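Local coordinates for major capsid protein (Paramecium bursaria Chlorella virus 1, PDB 5TIP) that self-assembles as trimers into the large icosahedral, glycosylated capsid of a virus that infects Chlorella-like algae, at residues A[307-320]-A[373-387]. Residues are numbered along the deposited sequence; the frame is centred on the assembly and turned at random.
Sequences EQLAVLDSAKIQLN and IDNATLSLTYKTCSI. With BGC (beta-D-glucopyranose), chain G.
Lys383 reaches Glu307 because its chain, with CG anti to the carbonyl carbon (chi1 -57°), runs extended alongside the backbone carbonyls of 310-312, while Glu307 bends at its second torsion (chi2 61°) to bring its carboxylate to NZ. NZ meets Glu307 OE2 from above the carboxylate plane, a 3.1 Å salt bridge, and also makes a weak bond to Ala310 O. A long lysine suits this place: its methylenes pack on Asp313 CB and backbone carbonyls, and its length carries the charge to Glu307, linking the 3-10 turn 307-309 to the break between strands 376-382 and 384-387. The backbone N of Lys383 adds a nearly straight bond to Val311 O (2.9 Å).

Farther along, the antiparallel ladder is broken by a classic beta bulge, in which Asp313 N (2.8 Å) and Ser314 N (3.1 Å) both donate to Thr381 O. Past it, regular pairs alternate from Ser314-Thr381 to Leu319-Ala376. One face includes Ala315, Ile317, Leu378 and Leu380; Leu380 CD2 touches Leu312 CD1 at 3.7 Å, the two leucines crossing at about a right angle. The other carries Ser314, Lys316, Gln318, Thr377, Ser379 and Thr381, polar types fitting a partly exposed surface, where a water joins Ser314 OG to Thr381 OG1. At the far end, Asn320 OD1 accepts from Asn375 N (2.9 Å) as Asn320 N donates to Asn375 O, so the asparagine continues the pairing beyond the strand, and Leu319 CD2 packs on Ile373 CG2.

This antiparallel pair, distant in sequence, belongs to a jelly-roll sheet: strand 322-329 flanks 312-319, strand 247-251 flanks 376-382, Trp263 packs on Leu312 and Phe265 on Leu312 and Leu380, and Ser5 and Ala9 of a neighbouring subunit pack on Leu319 and Ile373.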
ATOM      1  N   GLU A 307       8.192  13.690  16.472  1.00 28.40           N
ATOM      2  CA  GLU A 307       8.066  13.192  17.837  1.00 28.99           C
ATOM      3  C   GLU A 307       8.428  14.263  18.860  1.00 25.13           C
ATOM      4  O   GLU A 307       7.930  14.233  19.992  1.00 26.66           O
ATOM      5  CB  GLU A 307       8.941  11.948  18.015  1.00 31.86           C
ATOM      6  CG  GLU A 307       9.085  11.464  19.450  1.00 35.55           C
ATOM      7  CD  GLU A 307       7.760  11.069  20.079  1.00 38.60           C
ATOM      8  OE1 GLU A 307       6.829  10.684  19.336  1.00 38.22           O
ATOM      9  OE2 GLU A 307       7.649  11.152  21.321  1.00 38.13           O
ATOM     10  N   GLN A 308       9.273  15.224  18.478  1.00 22.53           N
ATOM     11  CA  GLN A 308       9.674  16.280  19.399  1.00 25.01           C
ATOM     12  C   GLN A 308       8.485  17.087  19.903  1.00 26.47           C
ATOM     13  O   GLN A 308       8.563  17.682  20.983  1.00 27.81           O
ATOM     14  CB  GLN A 308      10.688  17.206  18.721  1.00 26.97           C
ATOM     15  CG  GLN A 308      11.384  18.170  19.664  1.00 30.91           C
ATOM     16  CD  GLN A 308      12.436  17.482  20.510  1.00 31.89           C
ATOM     17  OE1 GLN A 308      13.489  17.086  20.009  1.00 34.70           O
ATOM     18  NE2 GLN A 308      12.149  17.318  21.797  1.00 28.75           N
ATOM     19  N   LEU A 309       7.388  17.121  19.150  1.00 28.89           N
ATOM     20  CA  LEU A 309       6.194  17.861  19.535  1.00 28.00           C
ATOM     21  C   LEU A 309       5.170  17.011  20.280  1.00 25.71           C
ATOM     22  O   LEU A 309       4.129  17.538  20.684  1.00 27.24           O
ATOM     23  CB  LEU A 309       5.542  18.494  18.301  1.00 28.15           C
ATOM     24  CG  LEU A 309       6.420  19.449  17.487  1.00 26.92           C
ATOM     25  CD1 LEU A 309       5.658  19.993  16.291  1.00 28.52           C
ATOM     26  CD2 LEU A 309       6.924  20.586  18.361  1.00 27.13           C
ATOM     27  N   ALA A 310       5.429  15.718  20.464  1.00 26.58           N
ATOM     28  CA  ALA A 310       4.563  14.882  21.285  1.00 24.57           C
ATOM     29  C   ALA A 310       4.908  15.063  22.761  1.00 27.72           C
ATOM     30  O   ALA A 310       6.002  15.507  23.119  1.00 33.75           O
ATOM     31  CB  ALA A 310       4.689  13.415  20.877  1.00 25.03           C
ATOM     32  N   VAL A 311       3.959  14.709  23.627  1.00 27.27           N
ATOM     33  CA  VAL A 311       4.079  15.082  25.033  1.00 27.52           C
ATOM     34  C   VAL A 311       4.486  13.894  25.900  1.00 28.19           C
ATOM     35  O   VAL A 311       5.119  14.067  26.948  1.00 27.78           O
ATOM     36  CB  VAL A 311       2.767  15.716  25.534  1.00 27.49           C
ATOM     37  CG1 VAL A 311       1.644  14.689  25.592  1.00 30.05           C
ATOM     38  CG2 VAL A 311       2.971  16.402  26.878  1.00 28.34           C
ATOM     39  N   LEU A 312       4.136  12.682  25.475  1.00 28.71           N
ATOM     40  CA  LEU A 312       4.368  11.499  26.296  1.00 27.15           C
ATOM     41  C   LEU A 312       5.836  11.090  26.232  1.00 28.50           C
ATOM     42  O   LEU A 312       6.386  10.886  25.145  1.00 30.10           O
ATOM     43  CB  LEU A 312       3.472  10.348  25.842  1.00 22.97           C
ATOM     44  CG  LEU A 312       3.552   9.081  26.700  1.00 23.48           C
ATOM     45  CD1 LEU A 312       3.171   9.369  28.148  1.00 22.32           C
ATOM     46  CD2 LEU A 312       2.686   7.967  26.126  1.00 22.03           C
ATOM     47  N   ASP A 313       6.470  10.981  27.399  1.00 27.90           N
ATOM     48  CA  ASP A 313       7.861  10.547  27.473  1.00 28.84           C
ATOM     49  C   ASP A 313       7.987   9.031  27.560  1.00 28.75           C
ATOM     50  O   ASP A 313       8.741   8.426  26.793  1.00 29.25           O
ATOM     51  CB  ASP A 313       8.565  11.190  28.671  1.00 31.37           C
ATOM     52  CG  ASP A 313       9.992  10.708  28.830  1.00 33.78           C
ATOM     53  OD1 ASP A 313      10.738  10.725  27.828  1.00 35.24           O
ATOM     54  OD2 ASP A 313      10.368  10.307  29.951  1.00 35.62           O
ATOM     55  N   SER A 314       7.270   8.407  28.491  1.00 28.11           N
ATOM     56  CA  SER A 314       7.320   6.961  28.647  1.00 27.00           C
ATOM     57  C   SER A 314       5.974   6.473  29.159  1.00 25.93           C
ATOM     58  O   SER A 314       5.160   7.252  29.658  1.00 26.23           O
ATOM     59  CB  SER A 314       8.448   6.536  29.595  1.00 33.30           C
ATOM     60  OG  SER A 314       8.243   7.050  30.900  1.00 40.27           O
ATOM     61  N   ALA A 315       5.747   5.167  29.030  1.00 24.70           N
ATOM     62  CA  ALA A 315       4.480   4.596  29.461  1.00 25.17           C
ATOM     63  C   ALA A 315       4.635   3.103  29.700  1.00 28.89           C
ATOM     64  O   ALA A 315       5.496   2.448  29.107  1.00 31.86           O
ATOM     65  CB  ALA A 315       3.372   4.852  28.433  1.00 26.60           C
ATOM     66  N   LYS A 316       3.781   2.579  30.576  1.00 30.64           N
ATOM     67  CA  LYS A 316       3.672   1.147  30.809  1.00 29.65           C
ATOM     68  C   LYS A 316       2.278   0.869  31.347  1.00 27.63           C
ATOM     69  O   LYS A 316       1.600   1.762  31.858  1.00 26.91           O
ATOM     70  CB  LYS A 316       4.737   0.636  31.785  1.00 32.07           C
ATOM     71  CG  LYS A 316       4.502   1.051  33.233  1.00 33.59           C
ATOM     72  CD  LYS A 316       5.530   0.434  34.169  1.00 34.72           C
ATOM     73  CE  LYS A 316       5.366   0.952  35.590  1.00 40.42           C
ATOM     74  NZ  LYS A 316       6.417   0.416  36.499  1.00 41.96           N
ATOM     75  N   ILE A 317       1.858  -0.385  31.223  1.00 29.20           N
ATOM     76  CA  ILE A 317       0.561  -0.832  31.711  1.00 30.52           C
ATOM     77  C   ILE A 317       0.790  -1.752  32.900  1.00 33.28           C
ATOM     78  O   ILE A 317       1.670  -2.620  32.865  1.00 34.77           O
ATOM     79  CB  ILE A 317      -0.248  -1.545  30.611  1.00 29.28           C
ATOM     80  CG1 ILE A 317      -0.484  -0.605  29.430  1.00 28.43           C
ATOM     81  CG2 ILE A 317      -1.573  -2.048  31.162  1.00 28.46           C
ATOM     82  CD1 ILE A 317      -1.183  -1.264  28.264  1.00 29.42           C
ATOM     83  N   GLN A 318       0.006  -1.553  33.955  1.00 34.99           N
ATOM     84  CA  GLN A 318       0.071  -2.387  35.144  1.00 39.54           C
ATOM     85  C   GLN A 318      -1.196  -3.221  35.248  1.00 40.69           C
ATOM     86  O   GLN A 318      -2.307  -2.714  35.053  1.00 38.82           O
ATOM     87  CB  GLN A 318       0.251  -1.541  36.408  1.00 42.52           C
ATOM     88  CG  GLN A 318       1.587  -0.813  36.484  1.00 45.76           C
ATOM     89  CD  GLN A 318       1.850  -0.209  37.852  1.00 50.13           C
ATOM     90  OE1 GLN A 318       1.406  -0.738  38.872  1.00 54.39           O
ATOM     91  NE2 GLN A 318       2.576   0.905  37.880  1.00 49.76           N
ATOM     92  N   LEU A 319      -1.023  -4.501  35.562  1.00 39.50           N
ATOM     93  CA  LEU A 319      -2.121  -5.454  35.669  1.00 38.07           C
ATOM     94  C   LEU A 319      -2.141  -5.964  37.102  1.00 40.36           C
ATOM     95  O   LEU A 319      -1.274  -6.753  37.496  1.00 42.15           O
ATOM     96  CB  LEU A 319      -1.947  -6.592  34.663  1.00 39.50           C
ATOM     97  CG  LEU A 319      -3.147  -7.460  34.283  1.00 39.14           C
ATOM     98  CD1 LEU A 319      -2.859  -8.166  32.971  1.00 38.45           C
ATOM     99  CD2 LEU A 319      -3.467  -8.477  35.368  1.00 39.03           C
ATOM    100  N   ASN A 320      -3.127  -5.510  37.876  1.00 42.37           N
ATOM    101  CA  ASN A 320      -3.254  -5.864  39.289  1.00 45.51           C
ATOM    102  C   ASN A 320      -1.991  -5.496  40.067  1.00 46.64           C
ATOM    103  O   ASN A 320      -1.504  -6.264  40.898  1.00 49.00           O
ATOM    104  CB  ASN A 320      -3.594  -7.346  39.459  1.00 46.75           C
ATOM    105  CG  ASN A 320      -4.959  -7.694  38.897  1.00 47.46           C
ATOM    106  OD1 ASN A 320      -5.891  -6.892  38.963  1.00 48.38           O
ATOM    107  ND2 ASN A 320      -5.082  -8.891  38.333  1.00 44.89           N
ATOM    108  N   ILE A 373      -9.807  -8.812  34.876  1.00 35.44           N
ATOM    109  CA  ILE A 373      -8.731  -8.039  35.485  1.00 37.23           C
ATOM    110  C   ILE A 373      -9.366  -7.015  36.411  1.00 43.57           C
ATOM    111  O   ILE A 373     -10.148  -6.164  35.967  1.00 46.63           O
ATOM    112  CB  ILE A 373      -7.848  -7.358  34.430  1.00 34.31           C
ATOM    113  CG1 ILE A 373      -7.327  -8.389  33.429  1.00 35.04           C
ATOM    114  CG2 ILE A 373      -6.703  -6.616  35.098  1.00 34.50           C
ATOM    115  CD1 ILE A 373      -6.578  -7.782  32.273  1.00 36.80           C
ATOM    116  N   ASP A 374      -9.031  -7.097  37.701  1.00 46.06           N
ATOM    117  CA  ASP A 374      -9.606  -6.171  38.669  1.00 48.91           C
ATOM    118  C   ASP A 374      -9.012  -4.776  38.521  1.00 43.96           C
ATOM    119  O   ASP A 374      -9.740  -3.779  38.569  1.00 43.91           O
ATOM    120  CB  ASP A 374      -9.391  -6.698  40.088  1.00 57.33           C
ATOM    121  CG  ASP A 374     -10.278  -7.884  40.410  1.00 64.81           C
ATOM    122  OD1 ASP A 374     -11.347  -8.014  39.778  1.00 66.96           O
ATOM    123  OD2 ASP A 374      -9.909  -8.683  41.295  1.00 68.08           O
ATOM    124  N   ASN A 375      -7.696  -4.683  38.338  1.00 40.24           N
ATOM    125  CA  ASN A 375      -7.010  -3.399  38.256  1.00 40.52           C
ATOM    126  C   ASN A 375      -6.107  -3.394  37.032  1.00 39.42           C
ATOM    127  O   ASN A 375      -5.102  -4.111  36.993  1.00 43.18           O
ATOM    128  CB  ASN A 375      -6.207  -3.120  39.530  1.00 45.32           C
ATOM    129  CG  ASN A 375      -5.598  -1.725  39.549  1.00 49.63           C
ATOM    130  OD1 ASN A 375      -4.888  -1.325  38.625  1.00 49.96           O
ATOM    131  ND2 ASN A 375      -5.880  -0.975  40.607  1.00 50.82           N
ATOM    132  N   ALA A 376      -6.465  -2.586  36.039  1.00 36.01           N
ATOM    133  CA  ALA A 376      -5.617  -2.314  34.889  1.00 35.48           C
ATOM    134  C   ALA A 376      -5.338  -0.820  34.868  1.00 34.79           C
ATOM    135  O   ALA A 376      -6.272  -0.012  34.889  1.00 33.46           O
ATOM    136  CB  ALA A 376      -6.278  -2.758  33.583  1.00 36.38           C
ATOM    137  N   THR A 377      -4.062  -0.455  34.818  1.00 36.35           N
ATOM    138  CA  THR A 377      -3.654   0.933  34.959  1.00 38.62           C
ATOM    139  C   THR A 377      -2.642   1.295  33.884  1.00 36.56           C
ATOM    140  O   THR A 377      -1.731   0.516  33.587  1.00 37.71           O
ATOM    141  CB  THR A 377      -3.054   1.186  36.351  1.00 41.53           C
ATOM    142  OG1 THR A 377      -4.019   0.845  37.355  1.00 44.09           O
ATOM    143  CG2 THR A 377      -2.659   2.643  36.511  1.00 43.26           C
ATOM    144  N   LEU A 378      -2.810   2.479  33.304  1.00 33.26           N
ATOM    145  CA  LEU A 378      -1.860   3.034  32.348  1.00 31.42           C
ATOM    146  C   LEU A 378      -0.994   4.058  33.074  1.00 33.36           C
ATOM    147  O   LEU A 378      -1.463   5.151  33.407  1.00 38.85           O
ATOM    148  CB  LEU A 378      -2.588   3.667  31.165  1.00 32.10           C
ATOM    149  CG  LEU A 378      -1.704   4.340  30.114  1.00 31.86           C
ATOM    150  CD1 LEU A 378      -0.811   3.324  29.418  1.00 32.76           C
ATOM    151  CD2 LEU A 378      -2.551   5.101  29.104  1.00 31.56           C
ATOM    152  N   SER A 379       0.261   3.701  33.327  1.00 33.22           N
ATOM    153  CA  SER A 379       1.193   4.583  34.017  1.00 32.47           C
ATOM    154  C   SER A 379       1.901   5.454  32.987  1.00 31.99           C
ATOM    155  O   SER A 379       2.575   4.938  32.089  1.00 30.94           O
ATOM    156  CB  SER A 379       2.202   3.775  34.832  1.00 36.31           C
ATOM    157  OG  SER A 379       3.070   4.624  35.560  1.00 41.61           O
ATOM    158  N   LEU A 380       1.762   6.769  33.126  1.00 35.14           N
ATOM    159  CA  LEU A 380       2.276   7.721  32.154  1.00 35.66           C
ATOM    160  C   LEU A 380       3.345   8.600  32.786  1.00 38.90           C
ATOM    161  O   LEU A 380       3.331   8.855  33.993  1.00 41.79           O
ATOM    162  CB  LEU A 380       1.155   8.607  31.598  1.00 33.96           C
ATOM    163  CG  LEU A 380       0.011   7.909  30.864  1.00 34.28           C
ATOM    164  CD1 LEU A 380      -1.050   8.919  30.470  1.00 36.56           C
ATOM    165  CD2 LEU A 380       0.534   7.176  29.642  1.00 34.82           C
ATOM    166  N   THR A 381       4.279   9.050  31.952  1.00 38.07           N
ATOM    167  CA  THR A 381       5.277  10.037  32.343  1.00 37.73           C
ATOM    168  C   THR A 381       5.457  11.005  31.187  1.00 34.91           C
ATOM    169  O   THR A 381       5.718  10.581  30.057  1.00 33.56           O
ATOM    170  CB  THR A 381       6.616   9.381  32.705  1.00 40.05           C
ATOM    171  OG1 THR A 381       6.438   8.520  33.836  1.00 39.65           O
ATOM    172  CG2 THR A 381       7.657  10.441  33.042  1.00 41.84           C
ATOM    173  N   TYR A 382       5.314  12.294  31.467  1.00 33.81           N
ATOM    174  CA  TYR A 382       5.340  13.319  30.436  1.00 30.52           C
ATOM    175  C   TYR A 382       6.725  13.940  30.323  1.00 29.35           C
ATOM    176  O   TYR A 382       7.522  13.928  31.264  1.00 31.27           O
ATOM    177  CB  TYR A 382       4.303  14.407  30.729  1.00 29.90           C
ATOM    178  CG  TYR A 382       2.899  13.872  30.871  1.00 28.63           C
ATOM    179  CD1 TYR A 382       2.156  13.519  29.756  1.00 29.49           C
ATOM    180  CD2 TYR A 382       2.321  13.708  32.122  1.00 29.84           C
ATOM    181  CE1 TYR A 382       0.875  13.026  29.881  1.00 31.92           C
ATOM    182  CE2 TYR A 382       1.039  13.214  32.255  1.00 31.45           C
ATOM    183  CZ  TYR A 382       0.321  12.874  31.131  1.00 33.02           C
ATOM    184  OH  TYR A 382      -0.957  12.380  31.253  1.00 37.00           O
ATOM    185  N   LYS A 383       7.004  14.481  29.142  1.00 30.56           N
ATOM    186  CA  LYS A 383       8.229  15.231  28.937  1.00 33.45           C
ATOM    187  C   LYS A 383       8.161  16.564  29.674  1.00 35.96           C
ATOM    188  O   LYS A 383       7.092  17.028  30.083  1.00 38.48           O
ATOM    189  CB  LYS A 383       8.470  15.471  27.447  1.00 29.66           C
ATOM    190  CG  LYS A 383       8.538  14.206  26.612  1.00 28.54           C
ATOM    191  CD  LYS A 383       8.706  14.543  25.141  1.00 29.07           C
ATOM    192  CE  LYS A 383       8.693  13.294  24.278  1.00 29.26           C
ATOM    193  NZ  LYS A 383       8.777  13.637  22.830  1.00 31.52           N
ATOM    194  N   THR A 384       9.323  17.184  29.843  1.00 38.34           N
ATOM    195  CA  THR A 384       9.390  18.523  30.416  1.00 36.32           C
ATOM    196  C   THR A 384       9.119  19.528  29.304  1.00 33.20           C
ATOM    197  O   THR A 384       9.944  19.704  28.401  1.00 35.73           O
ATOM    198  CB  THR A 384      10.750  18.769  31.061  1.00 39.77           C
ATOM    199  OG1 THR A 384      10.979  17.795  32.086  1.00 40.87           O
ATOM    200  CG2 THR A 384      10.801  20.157  31.674  1.00 43.22           C
ATOM    201  N   CYS A 385       7.961  20.185  29.364  1.00 30.35           N
ATOM    202  CA  CYS A 385       7.550  21.137  28.333  1.00 32.70           C
ATOM    203  C   CYS A 385       8.286  22.461  28.547  1.00 32.90           C
ATOM    204  O   CYS A 385       7.705  23.498  28.876  1.00 33.49           O
ATOM    205  CB  CYS A 385       6.041  21.320  28.357  1.00 35.77           C
ATOM    206  SG  CYS A 385       5.123  19.769  28.432  1.00 38.79           S
ATOM    207  N   SER A 386       9.602  22.411  28.344  1.00 30.88           N
ATOM    208  CA  SER A 386      10.473  23.536  28.644  1.00 31.04           C
ATOM    209  C   SER A 386      11.045  24.221  27.412  1.00 32.04           C
ATOM    210  O   SER A 386      11.703  25.257  27.554  1.00 33.39           O
ATOM    211  CB  SER A 386      11.632  23.079  29.543  1.00 34.87           C
ATOM    212  OG  SER A 386      12.380  22.050  28.919  1.00 35.37           O
ATOM    213  N   ILE A 387      10.816  23.686  26.216  1.00 31.46           N
ATOM    214  CA  ILE A 387      11.374  24.268  25.000  1.00 32.54           C
ATOM    215  C   ILE A 387      10.549  25.475  24.584  1.00 34.96           C
ATOM    216  O   ILE A 387       9.315  25.461  24.663  1.00 37.20           O
ATOM    217  CB  ILE A 387      11.425  23.228  23.869  1.00 32.11           C
ATOM    218  CG1 ILE A 387      12.171  21.973  24.313  1.00 32.86           C
ATOM    219  CG2 ILE A 387      12.082  23.828  22.634  1.00 33.98           C
ATOM    220  CD1 ILE A 387      12.185  20.904  23.249  1.00 32.24           C
TER
HETATM  221  C2  BGC G   1      17.495  23.916  23.168  1.00 29.37           C
HETATM  222  C3  BGC G   1      18.126  24.970  24.064  1.00 29.72           C
HETATM  223  C4  BGC G   1      17.043  25.894  24.598  1.00 30.55           C
HETATM  224  C5  BGC G   1      15.949  25.089  25.285  1.00 31.49           C
HETATM  225  C6  BGC G   1      14.848  26.003  25.810  1.00 34.03           C
HETATM  226  C1  BGC G   1      16.328  23.216  23.858  1.00 27.78           C
HETATM  227  O2  BGC G   1      18.484  22.948  22.801  1.00 32.99           O
HETATM  228  O3  BGC G   1      19.042  25.748  23.292  1.00 32.39           O
HETATM  229  O4  BGC G   1      17.611  26.828  25.523  1.00 34.09           O
HETATM  230  O5  BGC G   1      15.383  24.156  24.366  1.00 30.38           O
HETATM  231  O6  BGC G   1      14.175  26.619  24.707  1.00 34.38           O
HETATM  232  O   HOH W   1       6.430   5.579  32.867  1.00 34.64           O
HETATM  233  O   HOH W   2      -8.114  -9.422  38.317  1.00 54.72           O